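Local coordinates for protein beta-galactosidase BgaB (Bifidobacterium adolescentis, PDB 5VYM) that hydrolyses terminal beta-linked galactose from galactooligosaccharides, with a marked preference for Gal(beta1-4)Gal units, this chain being its trimerisation domain, at residues B[79-84]-B[119-124]. Sequence-based numbering, arbitrary orientation.
Sequences RLADFA and RSMLGV
M121 reaches from helix 117-122 to the face of helix 74-85 that carries L80, A81 and A84, and its thioether makes every contact between the two segments. The side-chain packing is apolar, and no hydrogen bond or salt bridge crosses it. The sulfur lies against A81, with SD 3.8 Å from the A81 CA and 3.9 Å from the A81 CB. The small alanine side chain lets SD come this near to the helix backbone, where the CA atoms of A81 and M121 are 7.0 Å apart. Beyond the sulfur the chain bends (chi3 51°), which sets the terminal methyl between L80 and A84, one turn apart: CE is 4.1 Å from the L80 CB and also 4.1 Å from the A84 CB. The same methyl stands 3.9 Å from the L80 O, a carbonyl already engaged by the A84 N in the helical hydrogen bond (2.8 Å), so this approach is van der Waals packing. With an alanine at M121, SD and CE would be lost, which would probably leave a gap beside A81 and no direct side-chain contact between the two segments. The chain leaves helix 117-122 at G123, whose positive phi (67°) starts the turn into V124. L80 packs on strand 63-66, and A84 and L122 on strand 89-93, of the four-stranded parallel sheet (order 2-1-3-4) in this alpha/beta domain, consistent with its glutaminase-I-like clan. The second subunit also reaches this region: its Y200 packs on A81, its N198 hydrogen-bonds the M121 O, and one of its strands pairs antiparallel with V124.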
ATOM      1  N   ARG B  79      -0.240   9.787   3.763  1.00 22.99           N
ATOM      2  CA  ARG B  79      -1.512  10.399   4.140  1.00 28.61           C
ATOM      3  C   ARG B  79      -2.636   9.942   3.221  1.00 34.51           C
ATOM      4  O   ARG B  79      -3.766   9.717   3.672  1.00 31.54           O
ATOM      5  CB  ARG B  79      -1.395  11.923   4.121  1.00 31.56           C
ATOM      6  CG  ARG B  79      -0.514  12.505   5.216  1.00 32.38           C
ATOM      7  CD  ARG B  79      -0.345  14.005   5.030  1.00 29.31           C
ATOM      8  NE  ARG B  79      -1.614  14.717   5.154  1.00 21.12           N
ATOM      9  CZ  ARG B  79      -1.863  15.899   4.598  1.00 31.24           C
ATOM     10  NH1 ARG B  79      -0.932  16.499   3.867  1.00 29.18           N
ATOM     11  NH2 ARG B  79      -3.044  16.476   4.764  1.00 34.30           N
ATOM     12  N   LEU B  80      -2.347   9.799   1.924  1.00 27.40           N
ATOM     13  CA  LEU B  80      -3.347   9.282   0.996  1.00 30.83           C
ATOM     14  C   LEU B  80      -3.687   7.830   1.304  1.00 31.51           C
ATOM     15  O   LEU B  80      -4.859   7.439   1.263  1.00 29.32           O
ATOM     16  CB  LEU B  80      -2.851   9.417  -0.443  1.00 26.05           C
ATOM     17  CG  LEU B  80      -2.695  10.832  -1.001  1.00 27.28           C
ATOM     18  CD1 LEU B  80      -2.014  10.784  -2.356  1.00 24.44           C
ATOM     19  CD2 LEU B  80      -4.047  11.516  -1.105  1.00 25.96           C
ATOM     20  N   ALA B  81      -2.675   7.016   1.617  1.00 34.10           N
ATOM     21  CA  ALA B  81      -2.924   5.613   1.927  1.00 34.88           C
ATOM     22  C   ALA B  81      -3.760   5.469   3.192  1.00 33.20           C
ATOM     23  O   ALA B  81      -4.694   4.660   3.236  1.00 35.36           O
ATOM     24  CB  ALA B  81      -1.603   4.859   2.065  1.00 33.89           C
ATOM     25  N   ASP B  82      -3.439   6.244   4.231  1.00 33.85           N
ATOM     26  CA  ASP B  82      -4.259   6.235   5.439  1.00 34.82           C
ATOM     27  C   ASP B  82      -5.672   6.718   5.142  1.00 36.31           C
ATOM     28  O   ASP B  82      -6.651   6.143   5.633  1.00 38.06           O
ATOM     29  CB  ASP B  82      -3.617   7.105   6.522  1.00 35.01           C
ATOM     30  CG  ASP B  82      -2.367   6.477   7.112  1.00 47.43           C
ATOM     31  OD1 ASP B  82      -2.381   5.257   7.378  1.00 52.02           O
ATOM     32  OD2 ASP B  82      -1.371   7.205   7.308  1.00 55.92           O
ATOM     33  N   PHE B  83      -5.795   7.775   4.338  1.00 39.23           N
ATOM     34  CA  PHE B  83      -7.109   8.303   3.989  1.00 36.35           C
ATOM     35  C   PHE B  83      -7.932   7.271   3.228  1.00 41.56           C
ATOM     36  O   PHE B  83      -9.120   7.077   3.508  1.00 47.64           O
ATOM     37  CB  PHE B  83      -6.943   9.586   3.171  1.00 32.65           C
ATOM     38  CG  PHE B  83      -8.226  10.127   2.612  1.00 29.15           C
ATOM     39  CD1 PHE B  83      -8.594   9.859   1.303  1.00 26.92           C
ATOM     40  CD2 PHE B  83      -9.059  10.914   3.389  1.00 28.88           C
ATOM     41  CE1 PHE B  83      -9.773  10.359   0.781  1.00 23.89           C
ATOM     42  CE2 PHE B  83     -10.238  11.418   2.874  1.00 30.19           C
ATOM     43  CZ  PHE B  83     -10.595  11.140   1.568  1.00 23.83           C
ATOM     44  N   ALA B  84      -7.309   6.587   2.266  1.00 40.15           N
ATOM     45  CA  ALA B  84      -8.045   5.626   1.451  1.00 31.39           C
ATOM     46  C   ALA B  84      -8.353   4.352   2.229  1.00 32.99           C
ATOM     47  O   ALA B  84      -9.473   3.837   2.160  1.00 35.59           O
ATOM     48  CB  ALA B  84      -7.260   5.304   0.181  1.00 19.95           C
ATOM     49  N   ARG B 119       1.435   2.732  -6.255  1.00 32.04           N
ATOM     50  CA  ARG B 119       1.102   1.602  -7.117  1.00 32.55           C
ATOM     51  C   ARG B 119       0.187   0.616  -6.403  1.00 38.79           C
ATOM     52  O   ARG B 119      -0.780   0.116  -6.991  1.00 38.70           O
ATOM     53  CB  ARG B 119       2.375   0.893  -7.580  1.00 36.31           C
ATOM     54  CG  ARG B 119       3.247   1.712  -8.507  1.00 33.09           C
ATOM     55  CD  ARG B 119       4.331   0.856  -9.142  1.00 30.82           C
ATOM     56  NE  ARG B 119       5.260   0.303  -8.160  1.00 38.02           N
ATOM     57  CZ  ARG B 119       6.387   0.895  -7.779  1.00 38.91           C
ATOM     58  NH1 ARG B 119       6.727   2.070  -8.293  1.00 35.92           N
ATOM     59  NH2 ARG B 119       7.176   0.317  -6.885  1.00 30.08           N
ATOM     60  N   SER B 120       0.476   0.327  -5.130  1.00 39.72           N
ATOM     61  CA  SER B 120      -0.336  -0.627  -4.382  1.00 38.09           C
ATOM     62  C   SER B 120      -1.767  -0.132  -4.223  1.00 35.38           C
ATOM     63  O   SER B 120      -2.719  -0.905  -4.374  1.00 37.98           O
ATOM     64  CB  SER B 120       0.294  -0.896  -3.015  1.00 37.53           C
ATOM     65  OG  SER B 120       1.578  -1.477  -3.154  1.00 40.33           O
ATOM     66  N   MET B 121      -1.938   1.156  -3.912  1.00 37.31           N
ATOM     67  CA  MET B 121      -3.280   1.726  -3.825  1.00 35.76           C
ATOM     68  C   MET B 121      -4.020   1.587  -5.150  1.00 35.30           C
ATOM     69  O   MET B 121      -5.170   1.137  -5.190  1.00 32.42           O
ATOM     70  CB  MET B 121      -3.203   3.199  -3.415  1.00 44.26           C
ATOM     71  CG  MET B 121      -2.581   3.462  -2.051  1.00 35.34           C
ATOM     72  SD  MET B 121      -2.350   5.229  -1.763  1.00 14.83           S
ATOM     73  CE  MET B 121      -3.983   5.835  -2.166  1.00  9.89           C
ATOM     74  N   LEU B 122      -3.362   1.960  -6.249  1.00 31.63           N
ATOM     75  CA  LEU B 122      -4.006   1.992  -7.556  1.00 33.20           C
ATOM     76  C   LEU B 122      -4.162   0.612  -8.185  1.00 38.34           C
ATOM     77  O   LEU B 122      -5.014   0.444  -9.065  1.00 37.21           O
ATOM     78  CB  LEU B 122      -3.213   2.896  -8.502  1.00 31.61           C
ATOM     79  CG  LEU B 122      -3.153   4.379  -8.132  1.00 30.90           C
ATOM     80  CD1 LEU B 122      -2.150   5.114  -9.006  1.00 22.11           C
ATOM     81  CD2 LEU B 122      -4.531   5.004  -8.251  1.00 30.27           C
ATOM     82  N   GLY B 123      -3.373  -0.373  -7.763  1.00 37.01           N
ATOM     83  CA  GLY B 123      -3.404  -1.669  -8.414  1.00 36.22           C
ATOM     84  C   GLY B 123      -2.890  -1.649  -9.836  1.00 44.01           C
ATOM     85  O   GLY B 123      -3.334  -2.452 -10.664  1.00 42.18           O
ATOM     86  N   VAL B 124      -1.959  -0.749 -10.141  1.00 49.67           N
ATOM     87  CA  VAL B 124      -1.438  -0.558 -11.489  1.00 38.34           C
ATOM     88  C   VAL B 124       0.052  -0.263 -11.385  1.00 39.73           C
ATOM     89  O   VAL B 124       0.482   0.500 -10.514  1.00 43.34           O
ATOM     90  CB  VAL B 124      -2.183   0.581 -12.219  1.00 37.08           C
ATOM     91  CG1 VAL B 124      -1.317   1.188 -13.307  1.00 59.12           C
ATOM     92  CG2 VAL B 124      -3.493   0.071 -12.801  1.00 38.68           C
TER